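Local structure of exodeoxyribonuclease III (Neisseria meningitidis, 2JC4) at residues A[115-118]-A[119-122]; A[122-125]-A[126-129]; A[128-131]-A[132-136]; A[141-144]-A[145-149]; A[172-175]-A[176-179]. The protein acts as a 3'-5' exonuclease of DNA repair, hydrolysing phosphodiester bonds in DNA, probably with the help of two magnesium or manganese ions. All blocks are in the same frame, centred on the assembly; numbering follows the deposited sequence.

Contact 1: A[115-118]-A[119-122]. With 2HP (dihydrogenphosphate ion), chain G.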
loop_
_atom_site.group_PDB
_atom_site.type_symbol
_atom_site.label_atom_id
_atom_site.label_comp_id
_atom_site.label_asym_id
_atom_site.label_seq_id
_atom_site.Cartn_x
_atom_site.Cartn_y
_atom_site.Cartn_z
ATOM N N PRO A 115 11.165 12.873 15.691
ATOM C CA PRO A 115 10.811 13.943 14.779
ATOM C C PRO A 115 10.112 13.403 13.524
ATOM O O PRO A 115 9.352 14.115 12.882
ATOM C CB PRO A 115 12.162 14.550 14.374
ATOM C CG PRO A 115 13.177 14.012 15.258
ATOM C CD PRO A 115 12.614 12.820 15.999
ATOM N N LYS A 116 10.408 12.158 13.162
ATOM C CA LYS A 116 9.728 11.508 12.020
ATOM C C LYS A 116 8.240 11.270 12.267
ATOM O O LYS A 116 7.486 11.128 11.334
ATOM C CB LYS A 116 10.452 10.221 11.616
ATOM C CG LYS A 116 11.861 10.461 11.128
ATOM C CD LYS A 116 12.586 9.164 10.804
ATOM C CE LYS A 116 14.013 9.516 10.395
ATOM N NZ LYS A 116 14.725 8.318 9.869
ATOM N N PHE A 117 7.810 11.259 13.525
ATOM C CA PHE A 117 6.393 11.157 13.842
ATOM C C PHE A 117 5.644 12.477 13.563
ATOM O O PHE A 117 4.443 12.465 13.225
ATOM C CB PHE A 117 6.190 10.727 15.309
ATOM C CG PHE A 117 4.805 10.190 15.600
ATOM C CD1 PHE A 117 4.436 8.929 15.139
ATOM C CD2 PHE A 117 3.877 10.935 16.339
ATOM C CE1 PHE A 117 3.185 8.405 15.437
ATOM C CE2 PHE A 117 2.613 10.411 16.610
ATOM C CZ PHE A 117 2.281 9.152 16.147
ATOM N N LYS A 118 6.332 13.625 13.739
ATOM C CA LYS A 118 5.736 14.907 13.345
ATOM C C LYS A 118 5.623 14.960 11.816
ATOM O O LYS A 118 4.618 15.455 11.288
ATOM C CB LYS A 118 6.535 16.137 13.863
ATOM C CG LYS A 118 6.586 16.238 15.400
ATOM C CD LYS A 118 5.992 17.547 15.904
ATOM C CE LYS A 118 5.645 17.480 17.393
ATOM N NZ LYS A 118 6.863 17.689 18.247
ATOM N N TYR A 119 6.664 14.480 11.130
ATOM C CA TYR A 119 6.627 14.317 9.666
ATOM C C TYR A 119 5.425 13.462 9.305
ATOM O O TYR A 119 4.628 13.861 8.469
ATOM C CB TYR A 119 7.936 13.749 9.125
ATOM C CG TYR A 119 7.974 13.329 7.657
ATOM C CD1 TYR A 119 7.441 14.146 6.634
ATOM C CD2 TYR A 119 8.587 12.125 7.290
ATOM C CE1 TYR A 119 7.496 13.727 5.270
ATOM C CE2 TYR A 119 8.653 11.714 5.966
ATOM C CZ TYR A 119 8.087 12.519 4.962
ATOM O OH TYR A 119 8.182 12.098 3.662
ATOM N N LYS A 120 5.264 12.309 9.956
ATOM C CA LYS A 120 4.126 11.432 9.678
ATOM C C LYS A 120 2.797 12.187 9.768
ATOM O O LYS A 120 1.934 12.035 8.898
ATOM C CB LYS A 120 4.091 10.211 10.620
ATOM C CG LYS A 120 3.109 9.119 10.189
ATOM C CD LYS A 120 3.210 7.873 11.109
ATOM C CE LYS A 120 2.405 6.670 10.546
ATOM N NZ LYS A 120 2.729 5.379 11.236
ATOM N N GLU A 121 2.619 12.973 10.841
ATOM C CA GLU A 121 1.378 13.736 11.044
ATOM C C GLU A 121 1.139 14.700 9.893
ATOM O O GLU A 121 0.046 14.763 9.359
ATOM C CB GLU A 121 1.425 14.496 12.379
ATOM C CG GLU A 121 0.181 15.341 12.705
ATOM C CD GLU A 121 0.336 16.111 14.012
ATOM O OE1 GLU A 121 1.451 16.217 14.554
ATOM O OE2 GLU A 121 -0.685 16.600 14.506
ATOM N N GLN A 122 2.166 15.462 9.514
ATOM C CA GLN A 122 1.969 16.510 8.496
ATOM C C GLN A 122 1.717 15.854 7.133
ATOM O O GLN A 122 0.957 16.378 6.304
ATOM C CB GLN A 122 3.218 17.391 8.409
ATOM C CG GLN A 122 3.659 18.047 9.759
ATOM C CD GLN A 122 5.090 18.655 9.712
ATOM O OE1 GLN A 122 6.037 18.066 9.159
ATOM N NE2 GLN A 122 5.241 19.840 10.310
HETATM P P 2HP G . 15.149 9.383 6.114
HETATM O O1 2HP G . 14.670 8.139 6.892
HETATM O O2 2HP G . 14.745 10.768 6.640
HETATM O O3 2HP G . 14.609 9.175 4.592
HETATM O O4 2HP G . 16.752 9.267 6.129
HETATM O O HOH W 1 3.002 14.126 15.428
#

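Contact 2: A[122-125]-A[126-129]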
loop_
_atom_site.group_PDB
_atom_site.type_symbol
_atom_site.label_atom_id
_atom_site.label_comp_id
_atom_site.label_asym_id
_atom_site.label_seq_id
_atom_site.Cartn_x
_atom_site.Cartn_y
_atom_site.Cartn_z
ATOM N N GLN A 122 2.166 15.462 9.514
ATOM C CA GLN A 122 1.969 16.510 8.496
ATOM C C GLN A 122 1.717 15.854 7.133
ATOM O O GLN A 122 0.957 16.378 6.304
ATOM C CB GLN A 122 3.218 17.391 8.409
ATOM C CG GLN A 122 3.659 18.047 9.759
ATOM C CD GLN A 122 5.090 18.655 9.712
ATOM O OE1 GLN A 122 6.037 18.066 9.159
ATOM N NE2 GLN A 122 5.241 19.840 10.310
ATOM N N TRP A 123 2.403 14.741 6.897
ATOM C CA TRP A 123 2.331 14.004 5.640
ATOM C C TRP A 123 0.907 13.408 5.493
ATOM O O TRP A 123 0.268 13.517 4.441
ATOM C CB TRP A 123 3.442 12.930 5.597
ATOM C CG TRP A 123 3.538 12.230 4.284
ATOM C CD1 TRP A 123 4.349 12.559 3.219
ATOM C CD2 TRP A 123 2.776 11.108 3.877
ATOM N NE1 TRP A 123 4.141 11.677 2.177
ATOM C CE2 TRP A 123 3.158 10.797 2.552
ATOM C CE3 TRP A 123 1.776 10.352 4.484
ATOM C CZ2 TRP A 123 2.583 9.754 1.841
ATOM C CZ3 TRP A 123 1.217 9.300 3.767
ATOM C CH2 TRP A 123 1.632 9.012 2.472
ATOM N N PHE A 124 0.394 12.780 6.547
ATOM C CA PHE A 124 -0.990 12.279 6.477
ATOM C C PHE A 124 -2.050 13.372 6.247
ATOM O O PHE A 124 -3.070 13.138 5.550
ATOM C CB PHE A 124 -1.316 11.431 7.707
ATOM C CG PHE A 124 -1.017 9.963 7.514
ATOM C CD1 PHE A 124 0.256 9.442 7.799
ATOM C CD2 PHE A 124 -1.997 9.114 7.012
ATOM C CE1 PHE A 124 0.560 8.102 7.614
ATOM C CE2 PHE A 124 -1.710 7.741 6.813
ATOM C CZ PHE A 124 -0.446 7.230 7.126
ATOM N N ALA A 125 -1.825 14.548 6.843
ATOM C CA ALA A 125 -2.727 15.687 6.660
ATOM C C ALA A 125 -2.714 16.056 5.188
ATOM O O ALA A 125 -3.767 16.351 4.592
ATOM C CB ALA A 125 -2.253 16.877 7.487
ATOM N N ALA A 126 -1.516 16.071 4.603
ATOM C CA ALA A 126 -1.384 16.416 3.179
ATOM C C ALA A 126 -2.030 15.332 2.297
ATOM O O ALA A 126 -2.661 15.629 1.282
ATOM C CB ALA A 126 0.075 16.643 2.793
ATOM N N LEU A 127 -1.876 14.075 2.681
ATOM C CA LEU A 127 -2.499 13.011 1.910
ATOM C C LEU A 127 -4.026 13.141 1.925
ATOM O O LEU A 127 -4.674 12.976 0.901
ATOM C CB LEU A 127 -2.084 11.645 2.478
ATOM C CG LEU A 127 -2.723 10.435 1.804
ATOM C CD1 LEU A 127 -2.259 10.341 0.309
ATOM C CD2 LEU A 127 -2.396 9.167 2.557
ATOM N N THR A 128 -4.584 13.396 3.100
ATOM C CA THR A 128 -6.038 13.522 3.260
ATOM C C THR A 128 -6.600 14.579 2.292
ATOM O O THR A 128 -7.632 14.370 1.635
ATOM C CB THR A 128 -6.382 13.864 4.738
ATOM O OG1 THR A 128 -5.753 12.888 5.576
ATOM C CG2 THR A 128 -7.863 13.751 4.971
ATOM N N GLU A 129 -5.895 15.692 2.195
ATOM C CA GLU A 129 -6.308 16.802 1.320
ATOM C C GLU A 129 -6.299 16.373 -0.157
ATOM O O GLU A 129 -7.225 16.644 -0.926
ATOM C CB GLU A 129 -5.376 18.004 1.564
ATOM C CG GLU A 129 -6.101 19.311 1.574
ATOM C CD GLU A 129 -5.139 20.485 1.590
ATOM O OE1 GLU A 129 -4.859 21.035 0.498
ATOM O OE2 GLU A 129 -4.643 20.815 2.684
#

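Contact 3: A[128-131]-A[132-136]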
loop_
_atom_site.group_PDB
_atom_site.type_symbol
_atom_site.label_atom_id
_atom_site.label_comp_id
_atom_site.label_asym_id
_atom_site.label_seq_id
_atom_site.Cartn_x
_atom_site.Cartn_y
_atom_site.Cartn_z
ATOM N N THR A 128 -4.584 13.396 3.100
ATOM C CA THR A 128 -6.038 13.522 3.260
ATOM C C THR A 128 -6.600 14.579 2.292
ATOM O O THR A 128 -7.632 14.370 1.635
ATOM C CB THR A 128 -6.382 13.864 4.738
ATOM O OG1 THR A 128 -5.753 12.888 5.576
ATOM C CG2 THR A 128 -7.863 13.751 4.971
ATOM N N GLU A 129 -5.895 15.692 2.195
ATOM C CA GLU A 129 -6.308 16.802 1.320
ATOM C C GLU A 129 -6.299 16.373 -0.157
ATOM O O GLU A 129 -7.225 16.644 -0.926
ATOM C CB GLU A 129 -5.376 18.004 1.564
ATOM C CG GLU A 129 -6.101 19.311 1.574
ATOM C CD GLU A 129 -5.139 20.485 1.590
ATOM O OE1 GLU A 129 -4.859 21.035 0.498
ATOM O OE2 GLU A 129 -4.643 20.815 2.684
ATOM N N PHE A 130 -5.255 15.689 -0.563
ATOM C CA PHE A 130 -5.150 15.260 -1.949
ATOM C C PHE A 130 -6.243 14.254 -2.275
ATOM O O PHE A 130 -6.923 14.372 -3.310
ATOM C CB PHE A 130 -3.790 14.606 -2.166
ATOM C CG PHE A 130 -3.623 13.966 -3.512
ATOM C CD1 PHE A 130 -3.665 14.737 -4.679
ATOM C CD2 PHE A 130 -3.351 12.607 -3.611
ATOM C CE1 PHE A 130 -3.477 14.163 -5.933
ATOM C CE2 PHE A 130 -3.170 12.006 -4.884
ATOM C CZ PHE A 130 -3.201 12.796 -6.035
ATOM N N VAL A 131 -6.382 13.250 -1.409
ATOM C CA VAL A 131 -7.392 12.181 -1.616
ATOM C C VAL A 131 -8.805 12.798 -1.650
ATOM O O VAL A 131 -9.611 12.488 -2.548
ATOM C CB VAL A 131 -7.266 10.998 -0.604
ATOM C CG1 VAL A 131 -8.379 9.957 -0.879
ATOM C CG2 VAL A 131 -5.904 10.300 -0.729
ATOM N N ARG A 132 -9.113 13.681 -0.709
ATOM C CA ARG A 132 -10.429 14.357 -0.695
ATOM C C ARG A 132 -10.774 15.036 -2.074
ATOM O O ARG A 132 -11.910 14.933 -2.614
ATOM C CB ARG A 132 -10.421 15.426 0.385
ATOM C CG ARG A 132 -11.821 16.141 0.549
ATOM C CD ARG A 132 -11.769 17.300 1.582
ATOM N NE ARG A 132 -11.506 16.817 2.930
ATOM C CZ ARG A 132 -10.449 17.152 3.676
ATOM N NH1 ARG A 132 -9.527 18.003 3.219
ATOM N NH2 ARG A 132 -10.322 16.638 4.905
ATOM N N ASP A 133 -9.782 15.723 -2.621
ATOM C CA ASP A 133 -9.899 16.408 -3.895
ATOM C C ASP A 133 -10.063 15.418 -5.038
ATOM O O ASP A 133 -10.959 15.590 -5.909
ATOM C CB ASP A 133 -8.654 17.282 -4.095
ATOM C CG ASP A 133 -8.604 17.967 -5.454
ATOM O OD1 ASP A 133 -9.596 18.600 -5.854
ATOM O OD2 ASP A 133 -7.552 17.871 -6.123
ATOM N N GLU A 134 -9.238 14.368 -5.030
ATOM C CA GLU A 134 -9.296 13.339 -6.069
ATOM C C GLU A 134 -10.665 12.667 -6.092
ATOM O O GLU A 134 -11.215 12.411 -7.166
ATOM C CB GLU A 134 -8.180 12.295 -5.882
ATOM C CG GLU A 134 -6.772 12.793 -6.176
ATOM C CD GLU A 134 -6.495 12.826 -7.658
ATOM O OE1 GLU A 134 -6.646 11.785 -8.308
ATOM O OE2 GLU A 134 -6.147 13.892 -8.174
ATOM N N MET A 135 -11.224 12.411 -4.910
ATOM C CA MET A 135 -12.542 11.784 -4.819
ATOM C C MET A 135 -13.738 12.581 -5.411
ATOM O O MET A 135 -14.748 11.987 -5.764
ATOM C CB MET A 135 -12.831 11.428 -3.361
ATOM C CG MET A 135 -11.953 10.248 -2.863
ATOM S SD MET A 135 -12.275 9.958 -1.122
ATOM C CE MET A 135 -13.934 9.262 -1.291
ATOM N N THR A 136 -13.623 13.912 -5.515
ATOM C CA THR A 136 -14.697 14.720 -6.158
ATOM C C THR A 136 -14.849 14.438 -7.660
ATOM O O THR A 136 -15.805 14.893 -8.282
ATOM C CB THR A 136 -14.449 16.248 -6.048
ATOM O OG1 THR A 136 -13.256 16.598 -6.770
ATOM C CG2 THR A 136 -14.305 16.678 -4.601
#

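Contact 4: A[141-144]-A[145-149]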
loop_
_atom_site.group_PDB
_atom_site.type_symbol
_atom_site.label_atom_id
_atom_site.label_comp_id
_atom_site.label_asym_id
_atom_site.label_seq_id
_atom_site.Cartn_x
_atom_site.Cartn_y
_atom_site.Cartn_z
ATOM N N LEU A 141 -12.551 4.874 -7.183
ATOM C CA LEU A 141 -11.245 5.300 -6.676
ATOM C C LEU A 141 -10.735 4.293 -5.659
ATOM O O LEU A 141 -11.506 3.792 -4.855
ATOM C CB LEU A 141 -11.307 6.739 -6.122
ATOM C CG LEU A 141 -9.999 7.317 -5.508
ATOM C CD1 LEU A 141 -9.832 8.832 -5.863
ATOM C CD2 LEU A 141 -9.888 7.055 -3.973
ATOM N N VAL A 142 -9.441 3.973 -5.751
ATOM C CA VAL A 142 -8.784 3.038 -4.809
ATOM C C VAL A 142 -7.554 3.698 -4.235
ATOM O O VAL A 142 -6.634 4.061 -4.966
ATOM C CB VAL A 142 -8.400 1.671 -5.471
ATOM C CG1 VAL A 142 -7.816 0.729 -4.457
ATOM C CG2 VAL A 142 -9.620 0.976 -6.066
ATOM N N LEU A 143 -7.534 3.857 -2.917
ATOM C CA LEU A 143 -6.354 4.362 -2.213
ATOM C C LEU A 143 -5.734 3.193 -1.471
ATOM O O LEU A 143 -6.359 2.646 -0.552
ATOM C CB LEU A 143 -6.738 5.499 -1.224
ATOM C CG LEU A 143 -5.690 5.933 -0.166
ATOM C CD1 LEU A 143 -4.529 6.629 -0.855
ATOM C CD2 LEU A 143 -6.273 6.836 0.944
ATOM N N LEU A 144 -4.528 2.780 -1.863
ATOM C CA LEU A 144 -3.957 1.542 -1.302
ATOM C C LEU A 144 -2.467 1.632 -1.114
ATOM O O LEU A 144 -1.806 2.497 -1.704
ATOM C CB LEU A 144 -4.312 0.295 -2.161
ATOM C CG LEU A 144 -3.598 0.072 -3.524
ATOM C CD1 LEU A 144 -4.189 -1.141 -4.220
ATOM C CD2 LEU A 144 -3.663 1.311 -4.490
ATOM N N GLY A 145 -1.921 0.751 -0.274
ATOM C CA GLY A 145 -0.483 0.782 -0.038
ATOM C C GLY A 145 -0.155 0.385 1.387
ATOM O O GLY A 145 -0.949 -0.275 2.067
ATOM N N ASP A 146 1.060 0.741 1.798
ATOM C CA ASP A 146 1.536 0.471 3.133
ATOM C C ASP A 146 1.241 1.733 3.894
ATOM O O ASP A 146 1.840 2.778 3.629
ATOM C CB ASP A 146 3.027 0.213 3.059
ATOM C CG ASP A 146 3.658 -0.038 4.419
ATOM O OD1 ASP A 146 2.957 0.031 5.465
ATOM O OD2 ASP A 146 4.870 -0.334 4.401
ATOM N N PHE A 147 0.275 1.654 4.816
ATOM C CA PHE A 147 -0.153 2.816 5.565
ATOM C C PHE A 147 0.661 2.926 6.847
ATOM O O PHE A 147 0.655 3.977 7.448
ATOM C CB PHE A 147 -1.661 2.771 5.899
ATOM C CG PHE A 147 -2.538 2.986 4.713
ATOM C CD1 PHE A 147 -2.756 1.931 3.814
ATOM C CD2 PHE A 147 -3.152 4.237 4.479
ATOM C CE1 PHE A 147 -3.538 2.104 2.675
ATOM C CE2 PHE A 147 -3.961 4.412 3.340
ATOM C CZ PHE A 147 -4.159 3.325 2.447
ATOM N N ASN A 148 1.388 1.868 7.225
ATOM C CA ASN A 148 2.161 1.897 8.475
ATOM C C ASN A 148 1.294 2.270 9.668
ATOM O O ASN A 148 1.761 2.848 10.629
ATOM C CB ASN A 148 3.359 2.858 8.352
ATOM C CG ASN A 148 4.602 2.159 7.855
ATOM O OD1 ASN A 148 5.027 1.128 8.434
ATOM N ND2 ASN A 148 5.195 2.685 6.788
ATOM N N ILE A 149 0.014 1.897 9.578
ATOM C CA ILE A 149 -0.947 2.080 10.659
ATOM C C ILE A 149 -1.833 0.831 10.681
ATOM O O ILE A 149 -2.381 0.378 9.629
ATOM C CB ILE A 149 -1.826 3.359 10.503
ATOM C CG1 ILE A 149 -0.979 4.647 10.538
ATOM C CG2 ILE A 149 -2.972 3.378 11.619
ATOM C CD1 ILE A 149 -1.798 5.878 10.132
#

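Contact 5: A[172-175]-A[176-179]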
loop_
_atom_site.group_PDB
_atom_site.type_symbol
_atom_site.label_atom_id
_atom_site.label_comp_id
_atom_site.label_asym_id
_atom_site.label_seq_id
_atom_site.Cartn_x
_atom_site.Cartn_y
_atom_site.Cartn_z
ATOM N N GLU A 172 -2.452 7.753 15.547
ATOM C CA GLU A 172 -2.283 7.152 14.206
ATOM C C GLU A 172 -3.597 6.575 13.733
ATOM O O GLU A 172 -3.987 6.742 12.560
ATOM C CB GLU A 172 -1.227 6.052 14.247
ATOM C CG GLU A 172 0.216 6.577 14.231
ATOM C CD GLU A 172 1.225 5.476 14.608
ATOM O OE1 GLU A 172 1.177 5.005 15.755
ATOM O OE2 GLU A 172 2.047 5.067 13.761
ATOM N N ARG A 173 -4.320 5.926 14.645
ATOM C CA ARG A 173 -5.622 5.363 14.264
ATOM C C ARG A 173 -6.615 6.459 13.866
ATOM O O ARG A 173 -7.405 6.291 12.928
ATOM C CB ARG A 173 -6.142 4.432 15.359
ATOM C CG ARG A 173 -5.319 3.178 15.426
ATOM C CD ARG A 173 -5.625 2.347 16.646
ATOM N NE ARG A 173 -4.939 1.045 16.502
ATOM C CZ ARG A 173 -4.784 0.176 17.491
ATOM N NH1 ARG A 173 -5.270 0.455 18.707
ATOM N NH2 ARG A 173 -4.180 -0.991 17.260
ATOM N N GLN A 174 -6.495 7.624 14.504
ATOM C CA GLN A 174 -7.283 8.780 14.065
ATOM C C GLN A 174 -6.926 9.267 12.662
ATOM O O GLN A 174 -7.831 9.616 11.896
ATOM C CB GLN A 174 -7.219 9.941 15.056
ATOM C CG GLN A 174 -8.300 11.046 14.742
ATOM C CD GLN A 174 -9.726 10.476 14.654
ATOM O OE1 GLN A 174 -10.266 9.909 15.623
ATOM N NE2 GLN A 174 -10.343 10.632 13.497
ATOM N N TRP A 175 -5.639 9.265 12.312
ATOM C CA TRP A 175 -5.228 9.629 10.947
ATOM C C TRP A 175 -5.789 8.657 9.920
ATOM O O TRP A 175 -6.244 9.087 8.864
ATOM C CB TRP A 175 -3.705 9.734 10.800
ATOM C CG TRP A 175 -3.099 10.677 11.801
ATOM C CD1 TRP A 175 -3.724 11.718 12.451
ATOM C CD2 TRP A 175 -1.740 10.659 12.278
ATOM N NE1 TRP A 175 -2.837 12.325 13.320
ATOM C CE2 TRP A 175 -1.618 11.690 13.231
ATOM C CE3 TRP A 175 -0.635 9.839 12.018
ATOM C CZ2 TRP A 175 -0.425 11.936 13.909
ATOM C CZ3 TRP A 175 0.557 10.076 12.707
ATOM C CH2 TRP A 175 0.647 11.123 13.631
ATOM N N PHE A 176 -5.813 7.372 10.249
ATOM C CA PHE A 176 -6.407 6.381 9.375
ATOM C C PHE A 176 -7.921 6.630 9.264
ATOM O O PHE A 176 -8.493 6.580 8.164
ATOM C CB PHE A 176 -6.092 4.955 9.868
ATOM C CG PHE A 176 -6.666 3.864 8.979
ATOM C CD1 PHE A 176 -6.041 3.534 7.769
ATOM C CD2 PHE A 176 -7.836 3.199 9.333
ATOM C CE1 PHE A 176 -6.564 2.541 6.947
ATOM C CE2 PHE A 176 -8.360 2.196 8.500
ATOM C CZ PHE A 176 -7.708 1.865 7.327
ATOM N N GLN A 177 -8.556 6.933 10.393
ATOM C CA GLN A 177 -9.991 7.250 10.395
ATOM C C GLN A 177 -10.279 8.478 9.532
ATOM O O GLN A 177 -11.307 8.514 8.830
ATOM C CB GLN A 177 -10.543 7.386 11.835
ATOM C CG GLN A 177 -12.099 7.501 11.941
ATOM C CD GLN A 177 -12.818 6.297 11.367
ATOM O OE1 GLN A 177 -12.532 5.164 11.754
ATOM N NE2 GLN A 177 -13.730 6.524 10.429
ATOM N N ASN A 178 -9.374 9.456 9.533
ATOM C CA ASN A 178 -9.590 10.648 8.702
ATOM C C ASN A 178 -9.692 10.347 7.206
ATOM O O ASN A 178 -10.362 11.057 6.450
ATOM C CB ASN A 178 -8.519 11.699 8.955
ATOM C CG ASN A 178 -8.533 12.222 10.374
ATOM O OD1 ASN A 178 -9.523 12.084 11.072
ATOM N ND2 ASN A 178 -7.426 12.857 10.803
ATOM N N LEU A 179 -9.003 9.306 6.759
ATOM C CA LEU A 179 -9.111 8.840 5.373
ATOM C C LEU A 179 -10.460 8.143 5.120
ATOM O O LEU A 179 -11.139 8.444 4.168
ATOM C CB LEU A 179 -7.933 7.907 5.042
ATOM C CG LEU A 179 -6.539 8.542 5.015
ATOM C CD1 LEU A 179 -5.455 7.452 4.888
ATOM C CD2 LEU A 179 -6.399 9.618 3.886
#

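Contact 1: A[115-118]-A[119-122]
Lys120 meets Lys116 and Phe117 one turn back in the first turns of helix 115-135, the connecting helix of the beta-alpha-beta crossover from strand 99-105 to strand 141-144. Its backbone N donates to Lys116 O at 2.9 Å. Its side chain starts with CB resting on the carbonyls of the turn before, 3.5 Å from Phe117 O. With CG anti to the backbone N (chi1 -168°) and every later torsion extended, the chain runs straight off the helix. CD slants past the Phe117 ring at 4.3 Å from CD1, and CE carries the ammonium group beyond the turn. There NZ forms a salt bridge with Glu172 OE2 and donates to the carbonyl oxygens of Asn108 and Asn148. Three acceptors thus hold a buried charge, and the last belongs to a residue predicted to bind magnesium and stabilise the transition state.

Lys116 is also extended, but leaves the helix in another direction: its NZ donates to O1 of the bound dihydrogenphosphate at 3.0 Å. Tyr119 lays its CB 3.5 Å from Lys116 O, while its OH bonds to Asp86 OD2. Near the surface, Gln122 CG presses to 3.2 Å from Lys118 O, the carbonyl that accepts from Gln122 N.

Phe117 O serves two donors. Glu121 N comes from above the carbonyl plane, 36° out of it, and a water donates to the same oxygen at 3.1 Å. That water's second bond runs to Glu121 OE1 at 2.7 Å, tying the carboxylate back to its own helix.

Contact 2: A[122-125]-A[126-129]
Ala126, Leu127, Thr128 and Glu129 each donate a backbone N-H to the carbonyl four residues earlier, the regular alpha-helical pattern. The bond from Leu127 N to Trp123 O is 2.8 Å long. That from Glu129 N to Ala125 O stretches to 3.3 Å. This is the middle of helix 115-135, the crossover helix of a beta-alpha-beta unit.

One side of it is aromatic. Trp123 turns an edge onto Phe124, its CZ3 standing 4.0 Å above the centre of the phenyl ring. Leu127 then reaches back to the indole from the next turn: with CG anti to its backbone N (chi1 177°), the CD2 methyl comes within 3.8 Å of Trp123 CZ3, slanting toward the ring. The same methyl approaches Phe124 more loosely, 4.5 Å from CD2 of that ring. Both aromatics are buried, touching Cys106 in the loop that follows strand 99-105, and Trp123 also meets the ring of Tyr119 one turn earlier.

Thr128 keeps its hydroxyl within the helix. Phe124 O is gripped twice by this one residue, from opposite faces of the carbonyl plane: by Thr128 N at 2.9 Å and by Thr128 OG1 at 2.7 Å.

Contact 3: A[128-131]-A[132-136]
Glu134 lays its aliphatic part on Phe130: CG sits over one face of the phenyl ring, 3.7 Å from the centroid and 18° off the ring normal, a CH-pi contact displaced toward the rim. A bend at chi2 (-79°) then carries the carboxylate out past the CE1/CZ rim, its plane 25° from that of the ring, with Glu134 OE2 3.5 Å from Phe130 CE1. One residue further on, Val131 CG1 meets Met135 SD at 3.9 Å. On the exposed side the Arg132 guanidinium swings back over Thr128 O, which lies over one of its faces, and NH2 brushes the Thr128 methyl CG2 at 3.8 Å. Glu129 has the opposite charge, but its OE2 stays 5.7 Å from Arg132 NH1, so no salt bridge forms.

These turns close helix 115-135 just before the chain enters strand 141-144, completing the beta-alpha-beta crossover. The inward side chains lie on the two parallel strands it links: Phe130 and Glu134 touch Ile102, Val131 touches Leu143, and Met135 reaches Leu141.

Further out, the Glu134 carboxylate is pinned by two arginines, OE1 by Arg100 and OE2 by Arg137, which holds it at the rim and so helps keep CG over the ring; that ring also stacks with His77. Arg137 bridges to Asp133 OD1 as well. At the helix end Asp133 O receives both Thr136 N, at 3.2 Å, and Thr136 OG1, at 2.7 Å.

Contact 4: A[141-144]-A[145-149]
Phe147 presents the edge of its ring to Leu143 O, which lies in the ring plane 3.8 Å from CZ; obliquely to the ring, Leu144 C comes 4.0 Å from Phe147 CE1. The His218 ring meets it too. This is the end of strand 141-144, inside one of the two sheets of the DNase I-like fold, where the chain leaves the sheet and enters the loop that carries predicted active-site residues.

The ring gets back to the strand because Phe147 CG stands anti to its own carbonyl carbon (chi1 -71°). Leu143 meets it there: its CG is 4.0 Å from Phe147 CZ, and Leu143 CD2 comes 4.1 Å from Phe147 CE2, the two side chains crossing at a slant. The corner between them is turned at Gly145: at its phi of 146° a beta carbon would collide with Leu144 O, a clash that a residue lacking one avoids.

Past that corner come Asp146 and Asn148, both predicted to bind magnesium; Asp146 is also the predicted proton donor/acceptor and Asn148 the predicted transition-state stabiliser. Asp146 OD2 accepts from Asn7 ND2, and Asn148 ND2 donates to Cys106 O. The other carboxylate oxygen closes an Asx turn: Asn148 N donates to Asp146 OD1 at 3.0 Å, on its anti side and 32° out of the carboxylate plane.

Contact 5: A[172-175]-A[176-179]
Asn178 N donates to Gln174 O at 2.8 Å, and the side chains of the same two residues make a second link. Gln174 bends at chi2 (54°), bringing NE2 forward along the helix to Asn178 OD1 at 2.9 Å. On the donor side this bond is straight, OD1 lying nearly in the Gln174 amide plane; on the acceptor side NE2 stands above the Asn178 carbonyl plane, 37° out of it. The amides therefore do not lie flat together. Gln174 NE2 also rests 3.7 Å from Gln177 CB.

Trp175 packs its indole across the preceding turn, with Glu172 CA 3.7 Å above one face, while Asn178 ND2 lies near the ring plane at its edge, 4.2 Å from CD1. The backbone bond from Leu179 N to Trp175 O is weak, 3.5 Å.

Away from this surface, the Phe176 ring meets His218 and touches Leu220 of strand 217-221. Arg173 NE donates to Ala150 O, and its NH1 forms a salt bridge with Asp153. Helix 170-180 packs alongside helix 115-135 over the central strands, in the outer helical layer of the alpha-beta-beta-alpha sandwich of this nuclease family.

Contacts 1, 2 and 3 follow one another along helix 115-135; neighbouring centres lie about 10 to 11 Å apart, and contacts 1 and 3 about 20 Å. Contact 4 comes next in the chain, on strand 141-144 and the loop beyond it, and contact 5 lies on helix 170-180. The long helix leans on the strand at its far end, where contact 3 meets Leu141 and Leu143, while its start joins the other helix, Phe117 against Trp175. Midway, Phe124 CZ of contact 2 packs on Phe147 O and Ile149 CD1 of contact 4. With Lys120, this ties the helical layer directly to the loop carrying the predicted catalytic residues.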